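Local coordinates for protein arginyl-tRNA synthetase, putative (PDB 5JLD) that probably attaches L-arginine to tRNA(Arg) at the expense of ATP, as a class I aminoacyl-tRNA synthetase, at residues I29-I34 and I51-K56; G476-Y481 and D544-F549. One frame throughout, in Å; residues are numbered along the deposited sequence.

Contact 1 (I29-I34 and I51-K56); sequences ISEDAI and INIYKK
Glu-31 sets its CG and its carboxylate end against Ile-53, and this pair supplies most of the surface buried between the extended segment 29-34 and helix 49-57. Toward Glu-31 the isoleucine presents its longer branch: CG1 of Ile-53 lies 3.8 Å from CD of Glu-31, while CD1 of Ile-53 is 3.9 Å from CG of Glu-31. A bend at chi2 (76°) turns the carboxylate out of the line of the glutamate chain, and OE2 approaches CB of Asn-52 at 4.0 Å, the two side chains crossing at about a right angle. The carboxylate also has polar partners. OE2 accepts a hydrogen bond from ND2 of Asn-49, whereas OE1 takes one from a water at 3.0 Å. That water also donates to the backbone O of Ser-30 and accepts from NZ of Lys-56, thereby bridging the carboxylate and the lysine nitrogen, probably an ammonium group. The CG2 branch of Ile-53 turns instead to Ile-29, whose CD1 makes a looser apolar contact with it at 4.2 Å; Ile-53 also packs on Ile-69 of helix 66-75. The arrangement is a helix-to-strand connection of the N-terminal domain of arginyl-tRNA synthetases, fastened by Asn-49 at the head of helix 49-57, whose side chain bonds Glu-31 OE2, Asp-32 O and Ile-34 N just before edge strand 35-37 of the antiparallel sheet.

Contact 2 (G476-Y481 and D544-F549); sequences GIYIIY and DLTTTF
The hydroxyl of Tyr-478 reaches across to Thr-546 and donates a hydrogen bond to its OG1, with 3.0 Å between Tyr-478 OH and Thr-546 OG1. Two helices meet here at a wide spacing: the axes of the short segments approach no closer than 10.7 Å and cross at 48°, so side chains, above all the long Tyr-478, bridge the space. With CG anti to the backbone N (chi1 160°), the phenol extends from helix 476-492 until the threonine oxygen sits at the ring edge, near its plane, 3.4 Å from CE2 of Tyr-478. Thr-546 OG1 is itself hydrogen-bonded to the backbone O of Tyr-543, about one turn back; OG1 thus donates to its own helix and accepts from the tyrosine, both roles being filled. The ring of Tyr-543 meets that of Tyr-478 with the planes at about 45°.

Both helices belong to the all-helical DALR anticodon-binding domain, and the inner side of the contact is where other helices of that bundle close in. Thr-546 is buried, with Leu-578 of helix 564-584 against it; its methyl CG2 lies 4.1 Å from CD1 of Ile-479, the two side chains crossing at about a right angle. Ile-479, also buried, touches Met-587.

Toward the solvent side the packing thins. Tyr-478 and Thr-547 are both partly exposed, and they meet through one approach, CG2 of Thr-547 to OH of Tyr-478 at 3.7 Å. Thr-547 buries little surface in doing so, its methyl flanking the phenol oxygen while the two side chains cross at about a right angle.

How the contacts relate
Contact 1 and contact 2 come in series along the chain, the first closing long before the second opens, with the class I catalytic domain between them. Their centres are 39 Å apart and their nearest atoms about 19 Å, so they do not touch and share no helix or sheet. Contact 1 belongs to the N-terminal domain, an antiparallel sheet with flanking helices, and contact 2 to the helical anticodon-binding domain; the centre of contact 1 lies about 33 Å from the centre of the chain, that of contact 2 about 19 Å. Together they illustrate the modular build of this synthetase: each contact knits one appended domain internally, and neither joins the two domains.

Contact 1 (I29-I34 and I51-K56)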
# COMPACT_ATOMS: atom_id res chain seq x y z
N ILE A 29 -22.13 -15.99 25.94
CA ILE A 29 -22.50 -15.14 24.82
C ILE A 29 -21.44 -15.23 23.73
O ILE A 29 -20.26 -15.40 24.01
CB ILE A 29 -22.69 -13.65 25.26
CG1 ILE A 29 -23.70 -12.93 24.37
CG2 ILE A 29 -21.36 -12.89 25.29
CD1 ILE A 29 -23.93 -11.48 24.78
N SER A 30 -21.87 -15.14 22.48
CA SER A 30 -20.92 -15.04 21.38
C SER A 30 -21.06 -13.65 20.81
O SER A 30 -22.01 -13.35 20.08
CB SER A 30 -21.14 -16.12 20.31
N GLU A 31 -20.10 -12.80 21.15
CA GLU A 31 -20.18 -11.38 20.84
C GLU A 31 -18.76 -10.84 20.73
O GLU A 31 -18.09 -10.60 21.73
CB GLU A 31 -20.98 -10.64 21.93
CG GLU A 31 -21.03 -9.11 21.79
CD GLU A 31 -21.99 -8.64 20.70
OE1 GLU A 31 -22.97 -9.36 20.41
OE2 GLU A 31 -21.75 -7.56 20.11
N ASP A 32 -18.29 -10.66 19.50
CA ASP A 32 -16.94 -10.18 19.27
C ASP A 32 -16.91 -8.67 19.44
O ASP A 32 -17.65 -7.94 18.78
CB ASP A 32 -16.44 -10.58 17.88
CG ASP A 32 -14.94 -10.39 17.73
OD1 ASP A 32 -14.51 -9.29 17.31
OD2 ASP A 32 -14.19 -11.35 18.02
N ALA A 33 -16.06 -8.20 20.35
CA ALA A 33 -15.96 -6.78 20.64
C ALA A 33 -15.42 -6.04 19.44
O ALA A 33 -14.47 -6.48 18.80
CB ALA A 33 -15.08 -6.53 21.85
N ILE A 34 -16.04 -4.91 19.12
CA ILE A 34 -15.52 -4.06 18.06
C ILE A 34 -15.19 -2.69 18.64
O ILE A 34 -15.97 -2.10 19.39
CB ILE A 34 -16.50 -3.93 16.89
CG1 ILE A 34 -16.74 -5.30 16.24
CG2 ILE A 34 -15.95 -2.96 15.86
CD1 ILE A 34 -17.63 -5.26 15.01
N ILE A 51 -24.93 -1.91 22.40
CA ILE A 51 -26.12 -1.61 21.60
C ILE A 51 -26.61 -2.89 20.93
O ILE A 51 -27.80 -3.24 21.01
CB ILE A 51 -25.82 -0.50 20.59
CG1 ILE A 51 -25.48 0.79 21.35
CG2 ILE A 51 -27.01 -0.27 19.64
CD1 ILE A 51 -25.00 1.94 20.50
N ASN A 52 -25.69 -3.64 20.35
CA ASN A 52 -26.05 -4.92 19.74
C ASN A 52 -26.50 -5.98 20.76
O ASN A 52 -27.43 -6.75 20.50
CB ASN A 52 -24.89 -5.43 18.90
CG ASN A 52 -24.80 -4.71 17.56
OD1 ASN A 52 -25.59 -3.80 17.28
ND2 ASN A 52 -23.82 -5.09 16.74
N ILE A 53 -25.87 -5.99 21.93
CA ILE A 53 -26.28 -6.92 22.97
C ILE A 53 -27.69 -6.59 23.43
O ILE A 53 -28.48 -7.49 23.70
CB ILE A 53 -25.31 -6.92 24.16
CG1 ILE A 53 -23.94 -7.43 23.71
CG2 ILE A 53 -25.83 -7.80 25.28
CD1 ILE A 53 -22.85 -7.33 24.76
N TYR A 54 -28.00 -5.30 23.52
CA TYR A 54 -29.34 -4.87 23.94
C TYR A 54 -30.36 -5.22 22.88
O TYR A 54 -31.47 -5.64 23.20
CB TYR A 54 -29.39 -3.36 24.23
CG TYR A 54 -30.76 -2.86 24.65
CD1 TYR A 54 -31.31 -3.24 25.87
CD2 TYR A 54 -31.49 -2.01 23.84
CE1 TYR A 54 -32.56 -2.79 26.26
CE2 TYR A 54 -32.74 -1.54 24.23
CZ TYR A 54 -33.27 -1.94 25.43
OH TYR A 54 -34.51 -1.48 25.83
N LYS A 55 -30.00 -5.07 21.61
CA LYS A 55 -30.95 -5.40 20.56
C LYS A 55 -31.23 -6.90 20.52
O LYS A 55 -32.38 -7.31 20.45
CB LYS A 55 -30.45 -4.88 19.20
CG LYS A 55 -30.46 -3.35 19.13
CD LYS A 55 -30.23 -2.80 17.73
CE LYS A 55 -28.83 -3.11 17.20
NZ LYS A 55 -28.56 -2.46 15.88
N LYS A 56 -30.18 -7.72 20.62
CA LYS A 56 -30.36 -9.18 20.60
C LYS A 56 -31.06 -9.75 21.84
O LYS A 56 -32.05 -10.47 21.73
CB LYS A 56 -29.01 -9.88 20.44
CG LYS A 56 -28.38 -9.75 19.06
CD LYS A 56 -27.20 -10.70 18.92
CE LYS A 56 -27.64 -12.16 18.99
NZ LYS A 56 -26.52 -13.09 18.65
O HOH W 1 -24.31 -12.01 20.60

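Contact 2 (G476-Y481 and D544-F549)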
# COMPACT_ATOMS: atom_id res chain seq x y z
N GLY A 476 1.35 16.65 -1.37
CA GLY A 476 2.67 16.16 -1.01
C GLY A 476 3.69 17.26 -0.76
O GLY A 476 4.56 17.13 0.10
N ILE A 477 3.56 18.34 -1.51
CA ILE A 477 4.36 19.55 -1.33
C ILE A 477 4.17 20.14 0.08
O ILE A 477 5.13 20.51 0.77
CB ILE A 477 3.99 20.62 -2.38
CG1 ILE A 477 4.14 20.05 -3.80
CG2 ILE A 477 4.78 21.91 -2.16
CD1 ILE A 477 5.52 19.47 -4.12
N TYR A 478 2.91 20.23 0.50
CA TYR A 478 2.56 20.68 1.83
C TYR A 478 3.24 19.81 2.89
O TYR A 478 3.87 20.32 3.83
CB TYR A 478 1.04 20.65 2.01
CG TYR A 478 0.57 20.63 3.45
CD1 TYR A 478 0.48 21.81 4.19
CD2 TYR A 478 0.20 19.44 4.05
CE1 TYR A 478 0.05 21.79 5.51
CE2 TYR A 478 -0.24 19.41 5.35
CZ TYR A 478 -0.32 20.58 6.08
OH TYR A 478 -0.76 20.53 7.38
N ILE A 479 3.11 18.49 2.73
CA ILE A 479 3.66 17.55 3.69
C ILE A 479 5.17 17.77 3.80
O ILE A 479 5.75 17.83 4.90
CB ILE A 479 3.38 16.10 3.29
CG1 ILE A 479 1.87 15.88 3.08
CG2 ILE A 479 3.94 15.13 4.34
CD1 ILE A 479 1.06 15.79 4.35
N ILE A 480 5.78 17.93 2.64
CA ILE A 480 7.22 18.10 2.56
C ILE A 480 7.65 19.37 3.29
O ILE A 480 8.61 19.34 4.08
CB ILE A 480 7.68 18.11 1.09
CG1 ILE A 480 7.52 16.70 0.51
CG2 ILE A 480 9.13 18.56 0.95
CD1 ILE A 480 7.71 16.64 -0.97
N TYR A 481 6.93 20.46 3.07
CA TYR A 481 7.32 21.70 3.73
C TYR A 481 7.08 21.64 5.23
O TYR A 481 7.84 22.23 6.01
CB TYR A 481 6.60 22.90 3.10
CG TYR A 481 7.40 23.44 1.95
CD1 TYR A 481 7.32 22.85 0.70
CD2 TYR A 481 8.29 24.49 2.12
CE1 TYR A 481 8.07 23.31 -0.36
CE2 TYR A 481 9.05 24.97 1.06
CZ TYR A 481 8.93 24.37 -0.18
OH TYR A 481 9.67 24.82 -1.25
N ASP A 544 -2.87 13.90 9.20
CA ASP A 544 -3.42 14.31 10.49
C ASP A 544 -2.24 14.57 11.39
O ASP A 544 -2.25 15.54 12.15
CB ASP A 544 -4.38 13.27 11.05
CG ASP A 544 -5.64 13.13 10.19
OD1 ASP A 544 -5.89 14.02 9.33
OD2 ASP A 544 -6.39 12.15 10.36
N LEU A 545 -1.16 13.79 11.21
CA LEU A 545 -0.00 13.97 12.06
C LEU A 545 0.47 15.41 11.94
O LEU A 545 0.71 16.10 12.94
CB LEU A 545 1.11 13.00 11.71
CG LEU A 545 2.42 13.20 12.47
CD1 LEU A 545 2.19 13.09 13.97
CD2 LEU A 545 3.46 12.18 12.00
N THR A 546 0.51 15.90 10.71
CA THR A 546 1.05 17.23 10.49
C THR A 546 0.12 18.23 11.17
O THR A 546 0.59 19.09 11.92
CB THR A 546 1.26 17.54 8.98
OG1 THR A 546 0.00 17.81 8.34
CG2 THR A 546 1.95 16.36 8.28
N THR A 547 -1.19 18.10 11.01
CA THR A 547 -2.06 19.17 11.51
C THR A 547 -2.08 19.15 13.03
O THR A 547 -1.96 20.20 13.69
CB THR A 547 -3.49 19.08 10.98
OG1 THR A 547 -4.06 17.83 11.39
CG2 THR A 547 -3.52 19.19 9.44
N THR A 548 -2.19 17.95 13.58
CA THR A 548 -2.12 17.79 15.02
C THR A 548 -0.85 18.48 15.49
O THR A 548 -0.89 19.28 16.44
CB THR A 548 -2.13 16.32 15.43
OG1 THR A 548 -3.34 15.73 14.96
CG2 THR A 548 -2.06 16.19 16.95
N PHE A 549 0.26 18.25 14.76
CA PHE A 549 1.53 18.81 15.19
C PHE A 549 1.42 20.32 15.19
O PHE A 549 1.81 21.00 16.15
CB PHE A 549 2.71 18.37 14.31
CG PHE A 549 4.00 19.06 14.67
CD1 PHE A 549 4.81 18.56 15.69
CD2 PHE A 549 4.36 20.26 14.06
CE1 PHE A 549 5.98 19.22 16.06
CE2 PHE A 549 5.52 20.93 14.42
CZ PHE A 549 6.33 20.41 15.43